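Local coordinates for putative silent information regulator 2 (Leishmania infantum, PDB 5OL0), which catalyses NAD-dependent deacetylation of lysine residues in proteins and probably regulates gene expression through modified chromatin structures, at residues A25-I28 with R29-V33; R82-P85 with E86-Y89; Q103-A106 with V107-F110; L142-A145 with H146-A150; R283-C286 with Q287-V290. All blocks are in the same frame, centred on the assembly; numbering follows the deposited sequence.

Contact 1. Residues A25-I28 with R29-V33; sequences AHYI and REKNV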
loop_
_atom_site.group_PDB
_atom_site.type_symbol
_atom_site.label_atom_id
_atom_site.label_comp_id
_atom_site.label_asym_id
_atom_site.label_seq_id
_atom_site.Cartn_x
_atom_site.Cartn_y
_atom_site.Cartn_z
ATOM N N ALA A 25 9.251 -20.246 1.302
ATOM C CA ALA A 25 8.512 -20.829 2.427
ATOM C C ALA A 25 9.437 -21.664 3.330
ATOM O O ALA A 25 9.348 -21.561 4.568
ATOM C CB ALA A 25 7.375 -21.702 1.943
ATOM N N HIS A 26 10.270 -22.495 2.703
ATOM C CA HIS A 26 11.347 -23.254 3.419
ATOM C C HIS A 26 12.209 -22.354 4.246
ATOM O O HIS A 26 12.496 -22.667 5.413
ATOM C CB HIS A 26 12.344 -23.944 2.470
ATOM C CG HIS A 26 11.954 -25.319 2.023
ATOM N ND1 HIS A 26 12.070 -26.428 2.840
ATOM C CD2 HIS A 26 11.559 -25.785 0.806
ATOM C CE1 HIS A 26 11.709 -27.507 2.157
ATOM N NE2 HIS A 26 11.397 -27.143 0.923
ATOM N N TYR A 27 12.658 -21.249 3.654
ATOM C CA TYR A 27 13.562 -20.331 4.355
ATOM C C TYR A 27 12.856 -19.745 5.583
ATOM O O TYR A 27 13.420 -19.725 6.690
ATOM C CB TYR A 27 14.039 -19.212 3.426
ATOM C CG TYR A 27 14.966 -18.139 4.036
ATOM C CD1 TYR A 27 14.434 -17.021 4.754
ATOM C CD2 TYR A 27 16.356 -18.182 3.832
ATOM C CE1 TYR A 27 15.271 -16.043 5.314
ATOM C CE2 TYR A 27 17.209 -17.166 4.345
ATOM C CZ TYR A 27 16.674 -16.112 5.078
ATOM O OH TYR A 27 17.482 -15.146 5.621
ATOM N N ILE A 28 11.630 -19.280 5.397
ATOM C CA ILE A 28 10.822 -18.771 6.532
ATOM C C ILE A 28 10.668 -19.824 7.667
ATOM O O ILE A 28 10.810 -19.495 8.873
ATOM C CB ILE A 28 9.440 -18.305 6.061
ATOM C CG1 ILE A 28 9.558 -16.963 5.257
ATOM C CG2 ILE A 28 8.511 -18.108 7.226
ATOM C CD1 ILE A 28 8.308 -16.662 4.473
ATOM N N ARG A 29 10.396 -21.062 7.285
ATOM C CA ARG A 29 10.175 -22.114 8.278
ATOM C C ARG A 29 11.472 -22.584 8.901
ATOM O O ARG A 29 11.593 -22.513 10.115
ATOM C CB ARG A 29 9.390 -23.280 7.704
ATOM C CG ARG A 29 7.928 -22.887 7.479
ATOM C CD ARG A 29 7.142 -23.933 6.684
ATOM N NE ARG A 29 6.494 -24.923 7.540
ATOM C CZ ARG A 29 5.591 -25.818 7.135
ATOM N NH1 ARG A 29 5.218 -25.886 5.857
ATOM N NH2 ARG A 29 5.064 -26.668 8.021
ATOM N N GLU A 30 12.450 -22.971 8.078
ATOM C CA GLU A 30 13.723 -23.474 8.555
ATOM C C GLU A 30 14.456 -22.416 9.407
ATOM O O GLU A 30 14.996 -22.723 10.486
ATOM C CB GLU A 30 14.575 -23.995 7.403
ATOM C CG GLU A 30 14.029 -25.296 6.781
ATOM C CD GLU A 30 14.784 -25.746 5.507
ATOM O OE1 GLU A 30 14.147 -26.208 4.508
ATOM O OE2 GLU A 30 16.039 -25.632 5.499
ATOM N N LYS A 31 14.442 -21.154 8.999
ATOM C CA LYS A 31 15.111 -20.149 9.817
ATOM C C LYS A 31 14.201 -19.530 10.841
ATOM O O LYS A 31 14.618 -18.611 11.523
ATOM C CB LYS A 31 15.774 -19.071 8.981
ATOM C CG LYS A 31 16.928 -19.545 8.138
ATOM C CD LYS A 31 17.463 -18.359 7.352
ATOM C CE LYS A 31 18.253 -17.327 8.174
ATOM N NZ LYS A 31 19.674 -17.724 8.397
ATOM N N ASN A 32 12.974 -20.029 10.996
ATOM C CA ASN A 32 12.055 -19.443 11.967
ATOM C C ASN A 32 11.979 -17.888 11.853
ATOM O O ASN A 32 12.222 -17.154 12.817
ATOM C CB ASN A 32 12.457 -19.827 13.403
ATOM C CG ASN A 32 11.389 -19.487 14.408
ATOM O OD1 ASN A 32 10.186 -19.513 14.111
ATOM N ND2 ASN A 32 11.828 -19.130 15.607
ATOM N N VAL A 33 11.611 -17.414 10.676
ATOM C CA VAL A 33 11.559 -15.975 10.421
ATOM C C VAL A 33 10.341 -15.404 11.074
ATOM O O VAL A 33 9.252 -15.828 10.779
ATOM C CB VAL A 33 11.520 -15.678 8.908
ATOM C CG1 VAL A 33 11.273 -14.191 8.671
ATOM C CG2 VAL A 33 12.884 -16.046 8.314
HETATM O O HOH W 1 20.266 -15.932 5.507
#
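Glu30 N donates to His26 O at 2.7 Å, one of the i to i+4 links in the last turns of helix 21-30. The two side chains run alongside each other in the same direction. Glu30 OE1 comes within 2.7 Å of His26 ND1, but the bond is weak because the N-H is bent away from the acceptor (129°). The ring and carboxylate planes stand almost perpendicular. One position further on, Lys31 CD lies over one face of the Tyr27 ring, 3.5 Å from its centroid, in a CH-pi contact. With CG of Tyr27 anti to its backbone N (chi1 178°), the ring lies where the methylenes of Lys31 can cover it. A water joins the ends of the pair, 2.9 Å from Tyr27 OH and only weakly bonded to Lys31 NZ. The helix closes with a Schellman motif: Val33 N reaches Ile28 O at 2.9 Å and Asn32 N reaches Arg29 O, with Asn32 taking the positive phi that asparagine tolerates well. Val33, just beyond this turn, sets CG2 3.8 Å from Tyr27 CE1. With His26-Glu30 and the water to Lys31 NZ both weak, backbone bonds and carbon contacts dominate the helix end.

Contact 2. Residues R82-P85 with E86-Y89; sequences REKP and EIFY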
loop_
_atom_site.group_PDB
_atom_site.type_symbol
_atom_site.label_atom_id
_atom_site.label_comp_id
_atom_site.label_asym_id
_atom_site.label_seq_id
_atom_site.Cartn_x
_atom_site.Cartn_y
_atom_site.Cartn_z
ATOM N N ARG A 82 -5.888 23.114 -3.280
ATOM C CA ARG A 82 -6.166 24.506 -2.877
ATOM C C ARG A 82 -6.714 25.329 -4.042
ATOM O O ARG A 82 -7.478 26.215 -3.844
ATOM C CB ARG A 82 -4.934 25.187 -2.378
ATOM C CG ARG A 82 -4.364 24.573 -1.156
ATOM C CD ARG A 82 -3.716 25.633 -0.349
ATOM N NE ARG A 82 -3.304 25.160 0.960
ATOM C CZ ARG A 82 -2.166 24.545 1.230
ATOM N NH1 ARG A 82 -1.272 24.273 0.284
ATOM N NH2 ARG A 82 -1.909 24.200 2.492
ATOM N N GLU A 83 -6.317 25.014 -5.253
ATOM C CA GLU A 83 -6.649 25.859 -6.383
ATOM C C GLU A 83 -7.993 25.497 -6.963
ATOM O O GLU A 83 -8.800 26.384 -7.251
ATOM C CB GLU A 83 -5.557 25.699 -7.437
ATOM C CG GLU A 83 -5.468 26.814 -8.459
ATOM C CD GLU A 83 -4.053 27.027 -8.963
ATOM O OE1 GLU A 83 -3.153 26.249 -8.572
ATOM O OE2 GLU A 83 -3.842 27.988 -9.735
ATOM N N LYS A 84 -8.212 24.192 -7.144
ATOM C CA LYS A 84 -9.383 23.680 -7.834
ATOM C C LYS A 84 -9.841 22.353 -7.148
ATOM O O LYS A 84 -9.649 21.253 -7.719
ATOM C CB LYS A 84 -9.048 23.413 -9.297
ATOM C CG LYS A 84 -8.631 24.616 -10.123
ATOM C CD LYS A 84 -8.841 24.297 -11.597
ATOM C CE LYS A 84 -8.075 25.212 -12.547
ATOM N NZ LYS A 84 -7.939 24.530 -13.875
ATOM N N PRO A 85 -10.432 22.464 -5.948
ATOM C CA PRO A 85 -10.839 21.283 -5.165
ATOM C C PRO A 85 -11.881 20.393 -5.895
ATOM O O PRO A 85 -11.851 19.170 -5.771
ATOM C CB PRO A 85 -11.334 21.867 -3.836
ATOM C CG PRO A 85 -11.595 23.324 -4.086
ATOM C CD PRO A 85 -10.776 23.737 -5.275
ATOM N N GLU A 86 -12.689 20.994 -6.759
ATOM C CA GLU A 86 -13.617 20.242 -7.568
ATOM C C GLU A 86 -12.930 19.081 -8.258
ATOM O O GLU A 86 -13.545 18.046 -8.440
ATOM C CB GLU A 86 -14.419 21.152 -8.534
ATOM C CG GLU A 86 -13.620 21.930 -9.581
ATOM C CD GLU A 86 -13.049 23.285 -9.110
ATOM O OE1 GLU A 86 -12.977 23.569 -7.874
ATOM O OE2 GLU A 86 -12.657 24.075 -10.010
ATOM N N ILE A 87 -11.637 19.197 -8.581
ATOM C CA ILE A 87 -10.958 18.116 -9.306
ATOM C C ILE A 87 -10.752 16.883 -8.412
ATOM O O ILE A 87 -11.094 15.764 -8.785
ATOM C CB ILE A 87 -9.594 18.554 -9.898
ATOM C CG1 ILE A 87 -9.816 19.597 -11.005
ATOM C CG2 ILE A 87 -8.823 17.347 -10.455
ATOM C CD1 ILE A 87 -8.597 20.424 -11.378
ATOM N N PHE A 88 -10.174 17.061 -7.237
ATOM C CA PHE A 88 -10.000 15.870 -6.397
ATOM C C PHE A 88 -11.390 15.374 -5.941
ATOM O O PHE A 88 -11.619 14.201 -5.914
ATOM C CB PHE A 88 -9.083 16.104 -5.234
ATOM C CG PHE A 88 -9.240 15.075 -4.158
ATOM C CD1 PHE A 88 -8.600 13.859 -4.263
ATOM C CD2 PHE A 88 -10.068 15.327 -3.061
ATOM C CE1 PHE A 88 -8.763 12.908 -3.275
ATOM C CE2 PHE A 88 -10.251 14.378 -2.071
ATOM C CZ PHE A 88 -9.600 13.167 -2.189
ATOM N N TYR A 89 -12.309 16.268 -5.602
ATOM C CA TYR A 89 -13.610 15.817 -5.128
ATOM C C TYR A 89 -14.341 15.017 -6.179
ATOM O O TYR A 89 -15.085 14.100 -5.848
ATOM C CB TYR A 89 -14.471 16.982 -4.655
ATOM C CG TYR A 89 -14.306 17.187 -3.188
ATOM C CD1 TYR A 89 -13.099 17.650 -2.659
ATOM C CD2 TYR A 89 -15.317 16.863 -2.316
ATOM C CE1 TYR A 89 -12.932 17.817 -1.296
ATOM C CE2 TYR A 89 -15.163 17.033 -0.958
ATOM C CZ TYR A 89 -13.977 17.512 -0.446
ATOM O OH TYR A 89 -13.856 17.635 0.915
HETATM O O HOH W 2 -8.240 19.092 -6.624
#
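Lys84 and Pro85 lead the chain from helix 78-83 into helix 85-95, with Tyr89 N donating to Pro85 O at 2.9 Å and Ile87 N to Lys84 O at 3.0 Å. A water lies 2.8 Å from Lys84 O and accepts from Phe88 N, linking the two. Proline suits this start because it has no N-H to offer and its ring fixes phi near the helical value. Glu86 folds back over the two residues before it. Its CG sits between the backbone N and the carbonyl carbon (chi1 62°), and a second bend at chi2 carries OE1 to 3.4 Å from Pro85 CD and OE2 to 3.7 Å from Lys84 CB. Lys84 and Glu86 form no salt bridge, Lys84 NZ staying 6.1 Å from Glu86 OE2; what Lys84 gives the contact is its methylenes, with CB lying 3.7 Å from Ile87 CD1. Beyond the turn, Tyr89 OH bonds to Val185 O and Asn166 OD1, while Phe88 meets Phe191 edge to face. Two helices joined by a short link at a proline make up this part of the smaller, zinc-carrying domain of the sirtuin fold, with the Tyr89 side chain about 12 Å from the zinc ion.

Contact 3. Residues Q103-A106 with V107-F110; sequences QPTA and VHHF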
loop_
_atom_site.group_PDB
_atom_site.type_symbol
_atom_site.label_atom_id
_atom_site.label_comp_id
_atom_site.label_asym_id
_atom_site.label_seq_id
_atom_site.Cartn_x
_atom_site.Cartn_y
_atom_site.Cartn_z
ATOM N N GLN A 103 -13.716 -5.102 -0.614
ATOM C CA GLN A 103 -13.373 -6.131 0.351
ATOM C C GLN A 103 -11.911 -6.600 0.193
ATOM O O GLN A 103 -11.376 -6.577 -0.887
ATOM C CB GLN A 103 -14.250 -7.343 0.084
ATOM C CG GLN A 103 -15.759 -7.130 0.132
ATOM C CD GLN A 103 -16.460 -8.429 -0.264
ATOM O OE1 GLN A 103 -16.978 -9.123 0.590
ATOM N NE2 GLN A 103 -16.400 -8.805 -1.554
ATOM N N PRO A 104 -11.328 -7.130 1.250
ATOM C CA PRO A 104 -9.944 -7.570 1.156
ATOM C C PRO A 104 -9.722 -8.695 0.203
ATOM O O PRO A 104 -10.576 -9.532 0.046
ATOM C CB PRO A 104 -9.601 -8.046 2.568
ATOM C CG PRO A 104 -10.676 -7.558 3.446
ATOM C CD PRO A 104 -11.856 -7.189 2.627
ATOM N N THR A 105 -8.537 -8.702 -0.382
ATOM C CA THR A 105 -8.062 -9.721 -1.302
ATOM C C THR A 105 -7.299 -10.831 -0.549
ATOM O O THR A 105 -7.071 -10.749 0.662
ATOM C CB THR A 105 -7.156 -9.150 -2.407
ATOM O OG1 THR A 105 -5.849 -8.856 -1.886
ATOM C CG2 THR A 105 -7.771 -7.924 -3.121
ATOM N N ALA A 106 -6.914 -11.860 -1.290
ATOM C CA ALA A 106 -6.051 -12.914 -0.790
ATOM C C ALA A 106 -4.738 -12.354 -0.201
ATOM O O ALA A 106 -4.324 -12.754 0.879
ATOM C CB ALA A 106 -5.772 -13.911 -1.907
ATOM N N VAL A 107 -4.127 -11.368 -0.847
ATOM C CA VAL A 107 -2.924 -10.740 -0.268
ATOM C C VAL A 107 -3.237 -10.180 1.141
ATOM O O VAL A 107 -2.473 -10.370 2.085
ATOM C CB VAL A 107 -2.426 -9.600 -1.193
ATOM C CG1 VAL A 107 -1.449 -8.686 -0.476
ATOM C CG2 VAL A 107 -1.781 -10.155 -2.467
ATOM N N HIS A 108 -4.319 -9.423 1.244
ATOM C CA HIS A 108 -4.683 -8.789 2.502
ATOM C C HIS A 108 -4.937 -9.789 3.678
ATOM O O HIS A 108 -4.490 -9.604 4.876
ATOM C CB HIS A 108 -5.878 -7.842 2.294
ATOM C CG HIS A 108 -5.650 -6.754 1.279
ATOM N ND1 HIS A 108 -4.966 -5.593 1.574
ATOM C CD2 HIS A 108 -6.028 -6.636 -0.014
ATOM C CE1 HIS A 108 -4.926 -4.824 0.501
ATOM N NE2 HIS A 108 -5.571 -5.424 -0.469
ATOM N N HIS A 109 -5.692 -10.826 3.359
ATOM C CA HIS A 109 -5.937 -11.911 4.295
ATOM C C HIS A 109 -4.618 -12.619 4.642
ATOM O O HIS A 109 -4.426 -12.998 5.769
ATOM C CB HIS A 109 -6.938 -12.917 3.706
ATOM C CG HIS A 109 -8.332 -12.384 3.630
ATOM N ND1 HIS A 109 -8.982 -11.890 4.733
ATOM C CD2 HIS A 109 -9.185 -12.253 2.591
ATOM C CE1 HIS A 109 -10.184 -11.491 4.377
ATOM N NE2 HIS A 109 -10.345 -11.732 3.094
ATOM N N PHE A 110 -3.749 -12.819 3.662
ATOM C CA PHE A 110 -2.456 -13.436 3.938
ATOM C C PHE A 110 -1.666 -12.672 5.000
ATOM O O PHE A 110 -1.048 -13.253 5.855
ATOM C CB PHE A 110 -1.640 -13.599 2.646
ATOM C CG PHE A 110 -0.303 -14.250 2.848
ATOM C CD1 PHE A 110 -0.220 -15.592 3.179
ATOM C CD2 PHE A 110 0.884 -13.543 2.670
ATOM C CE1 PHE A 110 0.994 -16.219 3.382
ATOM C CE2 PHE A 110 2.123 -14.175 2.824
ATOM C CZ PHE A 110 2.181 -15.516 3.210
HETATM O O HOH W 3 -12.487 -10.520 1.352
#
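Pro104 lays its ring carbon CB over one face of the His109 imidazole, 4.1 Å from the centroid and displaced toward the rim, a CH-pi contact between a rigid ring and a flat one. At the edge of the same imidazole, in its plane, a water lies 3.0 Å from His109 NE2 and also near Pro104 O. His108 turns to the other partner: its CD2 makes a close carbon-to-oxygen approach to Thr105 OG1, 2.9 Å, the two side chains crossing obliquely. That hydroxyl occupies the position between backbone N and carbonyl carbon (chi1 76°), from which it caps the helix by accepting weakly from Val107 N at 3.2 Å; Gln287 OE1 of helix 286-296 also accepts from Val107 N. Threonine fits an N-cap because its short side chain can turn back on the helix start, and the hydroxyl also bonds Ala44 O. His108 NE2 is held by Ser45 OG. His109 N donates to Thr105 O at 3.0 Å, and Phe110 N to Ala106 O at 2.8 Å. Helix 106-116 begins here, buried among helix 286-296, on which Val107 and Phe110 pack, helix 300-308, which His109 touches, and helix 131-134, touched by Pro104 and His108.

Contact 4. Residues L142-A145 with H146-A150; sequences LVEA and HGSFA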
loop_
_atom_site.group_PDB
_atom_site.type_symbol
_atom_site.label_atom_id
_atom_site.label_comp_id
_atom_site.label_asym_id
_atom_site.label_seq_id
_atom_site.Cartn_x
_atom_site.Cartn_y
_atom_site.Cartn_z
ATOM N N LEU A 142 -0.048 -2.184 11.641
ATOM C CA LEU A 142 -0.368 -1.574 10.358
ATOM C C LEU A 142 0.069 -0.107 10.311
ATOM O O LEU A 142 -0.272 0.636 11.196
ATOM C CB LEU A 142 -1.852 -1.631 10.091
ATOM C CG LEU A 142 -2.351 -0.897 8.847
ATOM C CD1 LEU A 142 -1.748 -1.587 7.608
ATOM C CD2 LEU A 142 -3.890 -0.910 8.829
ATOM N N VAL A 143 0.755 0.269 9.232
ATOM C CA VAL A 143 1.048 1.650 8.896
ATOM C C VAL A 143 0.424 1.993 7.561
ATOM O O VAL A 143 0.859 1.494 6.497
ATOM C CB VAL A 143 2.544 1.834 8.858
ATOM C CG1 VAL A 143 2.908 3.276 8.467
ATOM C CG2 VAL A 143 3.120 1.451 10.234
ATOM N N GLU A 144 -0.608 2.842 7.629
ATOM C CA GLU A 144 -1.254 3.462 6.461
ATOM C C GLU A 144 -0.431 4.655 6.132
ATOM O O GLU A 144 -0.767 5.741 6.556
ATOM C CB GLU A 144 -2.720 3.858 6.796
ATOM C CG GLU A 144 -3.621 2.630 6.768
ATOM C CD GLU A 144 -5.070 2.825 7.210
ATOM O OE1 GLU A 144 -5.302 3.658 8.089
ATOM O OE2 GLU A 144 -5.970 2.103 6.717
ATOM N N ALA A 145 0.664 4.467 5.389
ATOM C CA ALA A 145 1.614 5.534 5.201
ATOM C C ALA A 145 1.115 6.764 4.428
ATOM O O ALA A 145 1.698 7.844 4.556
ATOM C CB ALA A 145 2.871 4.998 4.528
ATOM N N HIS A 146 0.063 6.580 3.637
ATOM C CA HIS A 146 -0.590 7.631 2.883
ATOM C C HIS A 146 -2.013 7.877 3.296
ATOM O O HIS A 146 -2.785 8.412 2.521
ATOM C CB HIS A 146 -0.572 7.293 1.411
ATOM C CG HIS A 146 0.812 7.296 0.844
ATOM N ND1 HIS A 146 1.137 6.665 -0.340
ATOM C CD2 HIS A 146 1.958 7.844 1.308
ATOM C CE1 HIS A 146 2.427 6.802 -0.561
ATOM N NE2 HIS A 146 2.950 7.508 0.429
ATOM N N GLY A 147 -2.337 7.475 4.505
ATOM C CA GLY A 147 -3.686 7.640 5.075
ATOM C C GLY A 147 -4.740 6.816 4.407
ATOM O O GLY A 147 -4.435 5.772 3.831
ATOM N N SER A 148 -5.986 7.301 4.485
ATOM C CA SER A 148 -7.166 6.614 3.944
ATOM C C SER A 148 -8.402 7.498 4.088
ATOM O O SER A 148 -8.313 8.658 4.624
ATOM C CB SER A 148 -7.444 5.307 4.729
ATOM O OG SER A 148 -8.114 5.582 5.968
ATOM N N PHE A 149 -9.538 6.951 3.613
ATOM C CA PHE A 149 -10.864 7.629 3.659
ATOM C C PHE A 149 -11.665 7.384 4.939
ATOM O O PHE A 149 -12.919 7.551 4.989
ATOM C CB PHE A 149 -11.692 7.260 2.437
ATOM C CG PHE A 149 -11.255 7.954 1.161
ATOM C CD1 PHE A 149 -9.993 7.729 0.618
ATOM C CD2 PHE A 149 -12.111 8.804 0.492
ATOM C CE1 PHE A 149 -9.601 8.381 -0.554
ATOM C CE2 PHE A 149 -11.713 9.487 -0.648
ATOM C CZ PHE A 149 -10.450 9.269 -1.178
ATOM N N ALA A 150 -10.958 7.036 5.994
ATOM C CA ALA A 150 -11.614 6.645 7.226
ATOM C C ALA A 150 -11.921 7.827 8.106
ATOM O O ALA A 150 -12.754 7.677 8.966
ATOM C CB ALA A 150 -10.769 5.639 7.981
HETATM O O HOH W 4 -8.304 3.145 7.356
#
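Glu144 and Gly147 close the tight part of this contact, a type I beta turn in which Gly147 N donates to Glu144 O at 3.1 Å. The glycine adopts a positive phi (67°) that side-chain-bearing residues seldom take. At the corner, Ala145 offers just a methyl group, small enough for a buried bend. His146 CD2 is 3.3 Å from Ala145 O, a carbonyl oxygen that is buried with no hydrogen-bond partner in the model. The imidazole is steadied by ND1, which bonds to Gln126 O. His146 also packs on the modified side chain of the bound peptide, which places this residue, the likely proton acceptor, at the substrate.

The other side is looser, bridged by a water. Glu144 and Ser148 do not touch closely, their nearest side-chain atoms, OE1 and OG, being 4.0 Å apart. The water donates to Glu144 OE2 at 2.6 Å and lies 2.8 Å from Ser148 OG. Ser148 holds its hydroxyl between backbone N and carbonyl carbon (chi1 79°), where it also accepts from Ala150 N at 3.2 Å in an ST turn; serine is short enough to serve both partners.

Strand 142-144 is an outermost strand of the parallel sheet, bonded to strand 120-125 by the backbones of Val143 and Ala145. After the turn, the backbones of His146 and Ser148 bond those of Val190 and Asn188, and Phe149 reaches Trp98 and helix 85-95.

Contact 5. Residues R283-C286 with Q287-V290; sequences RGDC and QENV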
loop_
_atom_site.group_PDB
_atom_site.type_symbol
_atom_site.label_atom_id
_atom_site.label_comp_id
_atom_site.label_asym_id
_atom_site.label_seq_id
_atom_site.Cartn_x
_atom_site.Cartn_y
_atom_site.Cartn_z
ATOM N N ARG A 283 6.790 -12.560 -10.948
ATOM C CA ARG A 283 5.859 -11.901 -11.892
ATOM C C ARG A 283 4.502 -12.574 -11.818
ATOM O O ARG A 283 4.325 -13.535 -11.092
ATOM C CB ARG A 283 6.374 -12.056 -13.316
ATOM C CG ARG A 283 7.717 -11.469 -13.636
ATOM C CD ARG A 283 7.753 -9.989 -13.378
ATOM N NE ARG A 283 7.092 -9.168 -14.410
ATOM C CZ ARG A 283 7.685 -8.610 -15.472
ATOM N NH1 ARG A 283 8.971 -8.775 -15.738
ATOM N NH2 ARG A 283 6.965 -7.861 -16.271
ATOM N N GLY A 284 3.536 -12.130 -12.605
ATOM C CA GLY A 284 2.211 -12.751 -12.541
ATOM C C GLY A 284 1.320 -12.081 -11.494
ATOM O O GLY A 284 1.611 -11.002 -10.972
ATOM N N ASP A 285 0.204 -12.720 -11.220
ATOM C CA ASP A 285 -0.799 -12.212 -10.332
ATOM C C ASP A 285 -0.346 -12.479 -8.889
ATOM O O ASP A 285 -0.206 -13.653 -8.444
ATOM C CB ASP A 285 -2.092 -12.956 -10.582
ATOM C CG ASP A 285 -3.269 -12.390 -9.811
ATOM O OD1 ASP A 285 -3.179 -11.386 -9.056
ATOM O OD2 ASP A 285 -4.322 -13.008 -9.959
ATOM N N CYS A 286 -0.172 -11.386 -8.165
ATOM C CA CYS A 286 0.267 -11.445 -6.764
ATOM C C CYS A 286 -0.759 -12.233 -5.911
ATOM O O CYS A 286 -0.356 -12.916 -4.956
ATOM C CB CYS A 286 0.527 -10.042 -6.253
ATOM S SG CYS A 286 -0.943 -8.967 -6.178
ATOM N N GLN A 287 -2.035 -12.243 -6.314
ATOM C CA GLN A 287 -3.026 -12.974 -5.575
ATOM C C GLN A 287 -2.718 -14.486 -5.687
ATOM O O GLN A 287 -2.754 -15.195 -4.672
ATOM C CB GLN A 287 -4.460 -12.648 -6.044
ATOM C CG GLN A 287 -4.799 -11.184 -5.999
ATOM C CD GLN A 287 -4.815 -10.591 -4.621
ATOM O OE1 GLN A 287 -5.010 -11.292 -3.606
ATOM N NE2 GLN A 287 -4.746 -9.282 -4.572
ATOM N N GLU A 288 -2.404 -14.968 -6.891
ATOM C CA GLU A 288 -2.024 -16.356 -7.092
ATOM C C GLU A 288 -0.718 -16.696 -6.387
ATOM O O GLU A 288 -0.593 -17.730 -5.831
ATOM C CB GLU A 288 -1.792 -16.698 -8.569
ATOM C CG GLU A 288 -3.034 -16.916 -9.410
ATOM C CD GLU A 288 -2.676 -17.081 -10.893
ATOM O OE1 GLU A 288 -1.676 -17.794 -11.177
ATOM O OE2 GLU A 288 -3.388 -16.496 -11.765
ATOM N N ASN A 289 0.266 -15.834 -6.459
ATOM C CA ASN A 289 1.536 -16.102 -5.816
ATOM C C ASN A 289 1.418 -16.206 -4.316
ATOM O O ASN A 289 2.061 -17.066 -3.725
ATOM C CB ASN A 289 2.580 -15.062 -6.189
ATOM C CG ASN A 289 3.019 -15.191 -7.646
ATOM O OD1 ASN A 289 3.101 -16.281 -8.154
ATOM N ND2 ASN A 289 3.290 -14.082 -8.301
ATOM N N VAL A 290 0.555 -15.398 -3.712
ATOM C CA VAL A 290 0.380 -15.460 -2.258
ATOM C C VAL A 290 -0.305 -16.759 -1.895
ATOM O O VAL A 290 0.019 -17.344 -0.880
ATOM C CB VAL A 290 -0.365 -14.227 -1.767
ATOM C CG1 VAL A 290 -0.990 -14.399 -0.444
ATOM C CG2 VAL A 290 0.600 -13.041 -1.726
HETATM O O HOH W 5 3.291 -11.201 -8.525
HETATM O O HOH W 6 0.054 -15.497 -12.216
#
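Asp285 turns CG anti to its backbone N (chi1 -173°), which bends its carboxylate forward to Gln287 N, whereas Asn289, with CG anti to its carbonyl carbon (chi1 -70°), reaches back to Arg283 O. Asp285 OD1 accepts from Gln287 N at 3.1 Å, met from above the carboxylate plane: this is the N-cap bond, for which a short acidic side chain is well suited because it complements the unpaired N-H groups of a first turn. Asn289 ND2 donates to Arg283 O at 3.0 Å, the acceptor lying in the amide plane, and gives a second hydrogen to a water at 2.9 Å that itself donates to Gly284 O. An amide with two hydrogens can thus hold two carbonyls of the loop, one directly and one by way of water. Gly284 takes backbone angles that would press a side chain against the preceding carbonyl oxygen.

Cys286 packs beside Val107, while Gln287, bent at chi2, accepts from Val107 N through OE1 and bonds weakly to Thr105 OG1 through NE2. The acids at the surface are less at ease: Asp285 OD2 and Glu288 OE2 lie 4.0 Å apart, a like-charge approach that the helix start would be expected to ease. A second water accepts from Asp285 N at 3.0 Å and donates weakly to Glu288 OE1, standing where a capping box would have a direct bond.

The N-cap of helix 286-296 follows strand 279-282, the last of the parallel sheet in the Rossmann-type domain, where Cys286 probably contributes to the NAD site.

In the fold
Contacts 3 and 5 form the closest pair, their centres 12 Å apart: Gln287 OE1 lies 2.9 Å from Val107 N in a probable hydrogen bond, and Phe110 CB meets Val290 CG1 at 3.3 Å, so Gln287 of one helix start bonds the first turn of the other beside the likely NAD site. Contact 4 carries the likely proton acceptor and touches the peptide; its centre is 16 Å from that of contact 3. It also reaches the zinc-carrying domain, where Phe149 CZ lies 4.1 Å from Phe88 CZ of contact 2. Contact 1 belongs to the periphery of the Rossmann-type domain, its centre 49 Å from that of contact 2, on opposite sides of the chain's centre.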